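Local coordinates for putative lipase/esterase (Lactobacillus plantarum WCFS1, PDB 3BXP), which probably hydrolyses carboxylic esters, as a putative carboxylesterase of the alpha/beta-hydrolase superfamily, at residues S191-T199 / W259-Q270. Numbering follows the deposited sequence. Where two conformers were deposited one is given.
Sequences SKPAFVWQT and WPQLALRWLQEQ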
ATOM      1  N   SER B 191     -13.730  13.521   4.102  1.00 22.09           N
ATOM      2  CA  SER B 191     -12.597  13.624   3.179  1.00 19.75           C
ATOM      3  C   SER B 191     -12.940  12.791   1.934  1.00 21.99           C
ATOM      4  O   SER B 191     -13.548  11.727   2.064  1.00 22.54           O
ATOM      5  CB  SER B 191     -11.294  13.114   3.805  1.00 19.91           C
ATOM      6  OG  SER B 191     -10.856  13.979   4.843  1.00 22.37           O
ATOM      7  N   LYS B 192     -12.562  13.243   0.738  1.00 19.66           N
ATOM      8  CA  LYS B 192     -12.878  12.458  -0.484  1.00 18.84           C
ATOM      9  C   LYS B 192     -11.885  11.300  -0.585  1.00 18.84           C
ATOM     10  O   LYS B 192     -10.795  11.335  -0.014  1.00 20.07           O
ATOM     11  CB  LYS B 192     -12.769  13.292  -1.753  1.00 19.00           C
ATOM     12  CG  LYS B 192     -13.622  14.531  -1.801  1.00 20.90           C
ATOM     13  CD  LYS B 192     -15.097  14.215  -1.603  1.00 24.41           C
ATOM     14  CE  LYS B 192     -15.909  15.535  -1.523  1.00 29.63           C
ATOM     15  NZ  LYS B 192     -17.384  15.305  -1.500  1.00 34.34           N
ATOM     16  N   PRO B 193     -12.255  10.246  -1.315  1.00 20.17           N
ATOM     17  CA  PRO B 193     -11.391   9.087  -1.478  1.00 19.12           C
ATOM     18  C   PRO B 193     -10.000   9.433  -2.053  1.00 18.62           C
ATOM     19  O   PRO B 193      -9.828  10.341  -2.873  1.00 18.84           O
ATOM     20  CB  PRO B 193     -12.184   8.212  -2.465  1.00 20.36           C
ATOM     21  CG  PRO B 193     -13.565   8.543  -2.171  1.00 19.13           C
ATOM     22  CD  PRO B 193     -13.544  10.040  -1.971  1.00 18.25           C
ATOM     23  N   ALA B 194      -9.038   8.609  -1.665  1.00 17.59           N
ATOM     24  CA  ALA B 194      -7.683   8.828  -2.087  1.00 18.84           C
ATOM     25  C   ALA B 194      -6.965   7.551  -2.546  1.00 19.90           C
ATOM     26  O   ALA B 194      -7.105   6.493  -1.982  1.00 21.27           O
ATOM     27  CB  ALA B 194      -6.879   9.516  -0.951  1.00 18.01           C
ATOM     28  N   PHE B 195      -6.199   7.723  -3.593  1.00 20.35           N
ATOM     29  CA  PHE B 195      -5.190   6.764  -4.020  1.00 17.61           C
ATOM     30  C   PHE B 195      -3.859   7.355  -3.677  1.00 17.60           C
ATOM     31  O   PHE B 195      -3.457   8.418  -4.164  1.00 17.96           O
ATOM     32  CB  PHE B 195      -5.335   6.521  -5.545  1.00 17.66           C
ATOM     33  CG  PHE B 195      -4.331   5.535  -6.141  1.00 18.87           C
ATOM     34  CD1 PHE B 195      -3.047   5.912  -6.494  1.00 18.33           C
ATOM     35  CD2 PHE B 195      -4.712   4.232  -6.402  1.00 20.55           C
ATOM     36  CE1 PHE B 195      -2.173   5.016  -7.013  1.00 19.25           C
ATOM     37  CE2 PHE B 195      -3.819   3.342  -6.923  1.00 16.44           C
ATOM     38  CZ  PHE B 195      -2.531   3.737  -7.233  1.00 19.57           C
ATOM     39  N   VAL B 196      -3.125   6.635  -2.851  1.00 20.06           N
ATOM     40  CA  VAL B 196      -1.820   7.073  -2.372  1.00 17.53           C
ATOM     41  C   VAL B 196      -0.764   6.037  -2.796  1.00 18.88           C
ATOM     42  O   VAL B 196      -0.962   4.823  -2.680  1.00 19.98           O
ATOM     43  CB  VAL B 196      -1.847   7.210  -0.830  1.00 16.08           C
ATOM     44  CG1 VAL B 196      -0.542   7.729  -0.243  1.00 19.53           C
ATOM     45  CG2 VAL B 196      -3.013   8.050  -0.333  1.00 20.67           C
ATOM     46  N   TRP B 197       0.347   6.519  -3.293  1.00 20.15           N
ATOM     47  CA  TRP B 197       1.515   5.647  -3.607  1.00 17.72           C
ATOM     48  C   TRP B 197       2.804   6.319  -3.231  1.00 17.65           C
ATOM     49  O   TRP B 197       2.915   7.558  -3.185  1.00 19.03           O
ATOM     50  CB  TRP B 197       1.536   5.181  -5.074  1.00 17.69           C
ATOM     51  CG  TRP B 197       1.906   6.233  -6.031  1.00 20.01           C
ATOM     52  CD1 TRP B 197       1.061   7.156  -6.595  1.00 21.60           C
ATOM     53  CD2 TRP B 197       3.218   6.535  -6.540  1.00 21.38           C
ATOM     54  NE1 TRP B 197       1.748   7.983  -7.415  1.00 21.71           N
ATOM     55  CE2 TRP B 197       3.081   7.635  -7.396  1.00 20.52           C
ATOM     56  CE3 TRP B 197       4.490   6.015  -6.327  1.00 21.60           C
ATOM     57  CZ2 TRP B 197       4.170   8.188  -8.065  1.00 18.95           C
ATOM     58  CZ3 TRP B 197       5.564   6.560  -7.020  1.00 22.96           C
ATOM     59  CH2 TRP B 197       5.393   7.632  -7.866  1.00 20.00           C
ATOM     60  N   GLN B 198       3.786   5.491  -2.917  1.00 19.11           N
ATOM     61  CA  GLN B 198       5.131   5.986  -2.664  1.00 19.00           C
ATOM     62  C   GLN B 198       6.093   4.856  -2.839  1.00 19.14           C
ATOM     63  O   GLN B 198       5.700   3.717  -2.927  1.00 20.32           O
ATOM     64  CB  GLN B 198       5.230   6.566  -1.254  1.00 20.73           C
ATOM     65  CG  GLN B 198       6.575   7.222  -0.910  1.00 22.09           C
ATOM     66  CD  GLN B 198       6.482   8.180   0.272  1.00 21.00           C
ATOM     67  OE1 GLN B 198       5.556   8.100   1.083  1.00 26.02           O
ATOM     68  NE2 GLN B 198       7.474   9.044   0.411  1.00 25.14           N
ATOM     69  N   THR B 199       7.381   5.150  -2.861  1.00 22.48           N
ATOM     70  CA  THR B 199       8.353   4.040  -2.796  1.00 22.55           C
ATOM     71  C   THR B 199       8.920   3.871  -1.422  1.00 24.61           C
ATOM     72  O   THR B 199       9.080   4.824  -0.682  1.00 23.68           O
ATOM     73  CB  THR B 199       9.498   4.177  -3.797  1.00 23.32           C
ATOM     74  OG1 THR B 199      10.331   5.292  -3.437  1.00 26.35           O
ATOM     75  CG2 THR B 199       8.958   4.353  -5.205  1.00 23.47           C
ATOM     76  N   TRP B 259       2.316   2.152 -11.444  1.00 20.48           N
ATOM     77  CA  TRP B 259       1.439   2.937 -10.588  1.00 20.54           C
ATOM     78  C   TRP B 259       0.293   3.612 -11.376  1.00 20.45           C
ATOM     79  O   TRP B 259      -0.815   3.657 -10.885  1.00 24.26           O
ATOM     80  CB  TRP B 259       2.231   3.903  -9.672  1.00 18.18           C
ATOM     81  CG  TRP B 259       2.538   5.236 -10.217  1.00 20.15           C
ATOM     82  CD1 TRP B 259       3.742   5.664 -10.706  1.00 24.61           C
ATOM     83  CD2 TRP B 259       1.629   6.338 -10.344  1.00 22.20           C
ATOM     84  NE1 TRP B 259       3.622   6.984 -11.137  1.00 23.72           N
ATOM     85  CE2 TRP B 259       2.347   7.415 -10.897  1.00 26.53           C
ATOM     86  CE3 TRP B 259       0.292   6.526 -10.014  1.00 23.49           C
ATOM     87  CZ2 TRP B 259       1.755   8.638 -11.142  1.00 24.90           C
ATOM     88  CZ3 TRP B 259      -0.288   7.766 -10.233  1.00 27.51           C
ATOM     89  CH2 TRP B 259       0.442   8.780 -10.818  1.00 21.66           C
ATOM     90  N   PRO B 260       0.547   4.094 -12.609  1.00 21.22           N
ATOM     91  CA  PRO B 260      -0.530   4.738 -13.336  1.00 22.97           C
ATOM     92  C   PRO B 260      -1.606   3.762 -13.689  1.00 24.08           C
ATOM     93  O   PRO B 260      -2.778   4.116 -13.666  1.00 21.37           O
ATOM     94  CB  PRO B 260       0.178   5.248 -14.598  1.00 22.73           C
ATOM     95  CG  PRO B 260       1.501   5.517 -14.174  1.00 23.00           C
ATOM     96  CD  PRO B 260       1.822   4.354 -13.284  1.00 21.79           C
ATOM     97  N   GLN B 261      -1.208   2.515 -13.924  1.00 21.87           N
ATOM     98  CA  GLN B 261      -2.153   1.443 -14.288  1.00 23.05           C
ATOM     99  C   GLN B 261      -3.090   1.167 -13.107  1.00 21.37           C
ATOM    100  O   GLN B 261      -4.313   1.042 -13.252  1.00 22.24           O
ATOM    101  CB  GLN B 261      -1.398   0.187 -14.671  1.00 23.04           C
ATOM    102  CG  GLN B 261      -0.480   0.312 -15.860  1.00 30.66           C
ATOM    103  CD  GLN B 261       0.076  -1.036 -16.268  1.00 32.65           C
ATOM    104  OE1 GLN B 261      -0.691  -1.943 -16.608  1.00 26.10           O
ATOM    105  NE2 GLN B 261       1.408  -1.193 -16.199  1.00 25.91           N
ATOM    106  N   LEU B 262      -2.513   1.172 -11.913  1.00 20.60           N
ATOM    107  CA  LEU B 262      -3.283   0.979 -10.690  1.00 21.57           C
ATOM    108  C   LEU B 262      -4.202   2.148 -10.411  1.00 21.58           C
ATOM    109  O   LEU B 262      -5.352   1.966  -9.984  1.00 20.65           O
ATOM    110  CB  LEU B 262      -2.373   0.721  -9.510  1.00 18.24           C
ATOM    111  CG  LEU B 262      -1.501  -0.529  -9.490  1.00 17.39           C
ATOM    112  CD1 LEU B 262      -0.518  -0.471  -8.296  1.00 21.14           C
ATOM    113  CD2 LEU B 262      -2.277  -1.829  -9.438  1.00 23.21           C
ATOM    114  N   ALA B 263      -3.678   3.357 -10.604  1.00 19.57           N
ATOM    115  CA  ALA B 263      -4.475   4.554 -10.343  1.00 18.84           C
ATOM    116  C   ALA B 263      -5.632   4.650 -11.258  1.00 17.80           C
ATOM    117  O   ALA B 263      -6.705   4.989 -10.852  1.00 19.71           O
ATOM    118  CB  ALA B 263      -3.541   5.818 -10.445  1.00 20.48           C
ATOM    119  N   LEU B 264      -5.414   4.342 -12.544  1.00 19.83           N
ATOM    120  CA  LEU B 264      -6.505   4.406 -13.511  1.00 22.20           C
ATOM    121  C   LEU B 264      -7.601   3.415 -13.163  1.00 22.05           C
ATOM    122  O   LEU B 264      -8.796   3.764 -13.166  1.00 22.43           O
ATOM    123  CB  LEU B 264      -5.972   4.160 -14.911  1.00 22.15           C
ATOM    124  CG  LEU B 264      -5.143   5.395 -15.335  1.00 23.11           C
ATOM    125  CD1 LEU B 264      -4.345   5.156 -16.567  1.00 24.81           C
ATOM    126  CD2 LEU B 264      -6.035   6.677 -15.550  1.00 26.18           C
ATOM    127  N   ARG B 265      -7.210   2.188 -12.810  0.50 20.66           N
ATOM    128  CA  ARG B 265      -8.194   1.177 -12.446  0.50 21.12           C
ATOM    129  C   ARG B 265      -8.976   1.617 -11.218  0.50 21.73           C
ATOM    130  O   ARG B 265     -10.190   1.409 -11.128  0.50 21.91           O
ATOM    131  CB  ARG B 265      -7.530  -0.193 -12.183  0.50 21.10           C
ATOM    132  CG  ARG B 265      -6.763  -0.754 -13.369  0.50 18.62           C
ATOM    133  N   TRP B 266      -8.275   2.211 -10.254  1.00 21.70           N
ATOM    134  CA  TRP B 266      -8.922   2.711  -9.049  1.00 19.70           C
ATOM    135  C   TRP B 266      -9.970   3.778  -9.402  1.00 21.81           C
ATOM    136  O   TRP B 266     -11.051   3.839  -8.807  1.00 21.18           O
ATOM    137  CB  TRP B 266      -7.886   3.323  -8.082  1.00 19.84           C
ATOM    138  CG  TRP B 266      -8.398   3.771  -6.778  1.00 20.76           C
ATOM    139  CD1 TRP B 266      -8.644   3.013  -5.673  1.00 23.19           C
ATOM    140  CD2 TRP B 266      -8.741   5.114  -6.424  1.00 20.14           C
ATOM    141  NE1 TRP B 266      -9.108   3.800  -4.650  1.00 22.30           N
ATOM    142  CE2 TRP B 266      -9.160   5.100  -5.084  1.00 19.02           C
ATOM    143  CE3 TRP B 266      -8.646   6.333  -7.100  1.00 22.23           C
ATOM    144  CZ2 TRP B 266      -9.529   6.267  -4.391  1.00 18.98           C
ATOM    145  CZ3 TRP B 266      -9.057   7.494  -6.425  1.00 19.68           C
ATOM    146  CH2 TRP B 266      -9.454   7.454  -5.093  1.00 18.45           C
ATOM    147  N   LEU B 267      -9.642   4.629 -10.364  1.00 21.24           N
ATOM    148  CA  LEU B 267     -10.563   5.714 -10.730  1.00 21.45           C
ATOM    149  C   LEU B 267     -11.808   5.094 -11.351  1.00 21.44           C
ATOM    150  O   LEU B 267     -12.905   5.539 -11.112  1.00 24.17           O
ATOM    151  CB  LEU B 267      -9.892   6.696 -11.674  1.00 19.13           C
ATOM    152  CG  LEU B 267      -8.837   7.639 -11.093  1.00 22.91           C
ATOM    153  CD1 LEU B 267      -8.088   8.377 -12.192  1.00 23.24           C
ATOM    154  CD2 LEU B 267      -9.464   8.617 -10.106  1.00 24.09           C
ATOM    155  N   GLN B 268     -11.591   4.039 -12.120  1.00 21.56           N
ATOM    156  CA  GLN B 268     -12.681   3.280 -12.706  1.00 23.84           C
ATOM    157  C   GLN B 268     -13.536   2.671 -11.612  1.00 20.17           C
ATOM    158  O   GLN B 268     -14.776   2.724 -11.670  1.00 21.44           O
ATOM    159  CB  GLN B 268     -12.162   2.216 -13.632  1.00 24.73           C
ATOM    160  CG  GLN B 268     -11.566   2.773 -14.956  1.00 29.57           C
ATOM    161  CD  GLN B 268     -10.912   1.697 -15.800  1.00 30.69           C
ATOM    162  OE1 GLN B 268     -10.256   0.795 -15.275  1.00 34.60           O
ATOM    163  NE2 GLN B 268     -11.104   1.770 -17.128  1.00 36.04           N
ATOM    164  N   GLU B 269     -12.899   2.069 -10.613  1.00 20.85           N
ATOM    165  CA  GLU B 269     -13.646   1.440  -9.531  1.00 21.67           C
ATOM    166  C   GLU B 269     -14.472   2.493  -8.810  1.00 22.75           C
ATOM    167  O   GLU B 269     -15.503   2.186  -8.293  1.00 24.95           O
ATOM    168  CB  GLU B 269     -12.733   0.774  -8.467  1.00 23.84           C
ATOM    169  CG  GLU B 269     -11.964  -0.412  -9.009  1.00 24.57           C
ATOM    170  CD  GLU B 269     -10.804  -0.876  -8.123  1.00 28.08           C
ATOM    171  OE1 GLU B 269     -10.413  -0.164  -7.164  1.00 28.39           O
ATOM    172  OE2 GLU B 269     -10.261  -1.952  -8.435  1.00 34.05           O
ATOM    173  N   GLN B 270     -13.971   3.729  -8.759  1.00 26.21           N
ATOM    174  CA  GLN B 270     -14.606   4.829  -8.001  1.00 25.22           C
ATOM    175  C   GLN B 270     -15.651   5.548  -8.840  1.00 25.08           C
ATOM    176  O   GLN B 270     -16.249   6.561  -8.405  1.00 24.59           O
ATOM    177  CB  GLN B 270     -13.551   5.880  -7.567  1.00 26.82           C
ATOM    178  CG  GLN B 270     -12.559   5.437  -6.490  1.00 29.35           C
ATOM    179  CD  GLN B 270     -13.220   5.146  -5.179  1.00 30.98           C
ATOM    180  OE1 GLN B 270     -13.158   4.036  -4.668  1.00 36.02           O
ATOM    181  NE2 GLN B 270     -13.867   6.144  -4.624  1.00 31.01           N
TER
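The C-terminal helix of an alpha/beta-hydrolase fold packs here on one face of the central sheet, its segment 259-269 antiparallel to strand 194-199 (169°), their axes 9.6 Å apart. Phe195, Trp197, Trp259 and Trp266 fill the interface. Phe195 turns its side chain away from its own N (chi1 180°), which lays the ring on the helix: Ala263 CA makes a CH-pi contact 3.8 Å from the ring centroid, Leu262 CB reaches Phe195 CZ at 3.8 Å, and Phe195 CE1 lies 4.2 Å from Trp259 CE3. Trp266 slides past Phe195 in the opposite direction; Phe195 CB makes a CH-pi contact over one face, 3.8 Å from the centroid of the Trp266 six-membered ring, while Gln270 CG backs the other. Beyond the rim of the Trp266 indole, Pro193 CB meets Trp266 CZ2 at 3.8 Å and Gln270 NE2 at 3.4 Å. Trp197 and Trp259 stack face to face, six-membered on five-membered ring, centroids 3.9 Å apart, planes at 21°; Trp197 NE1 lies over the Trp259 face, displaced toward the rim. Pro260 CD lies against the far face. A serine in place of Trp259 would probably leave the Trp197 indole without its stacking partner and open a gap beside Phe195. Adjoining strand 224-229 adds His227, whose ring meets Phe195, and Phe229, which touches Trp259. A C-terminal helix on one face of a mostly parallel sheet is characteristic of the alpha/beta/alpha sandwich of alpha/beta hydrolases.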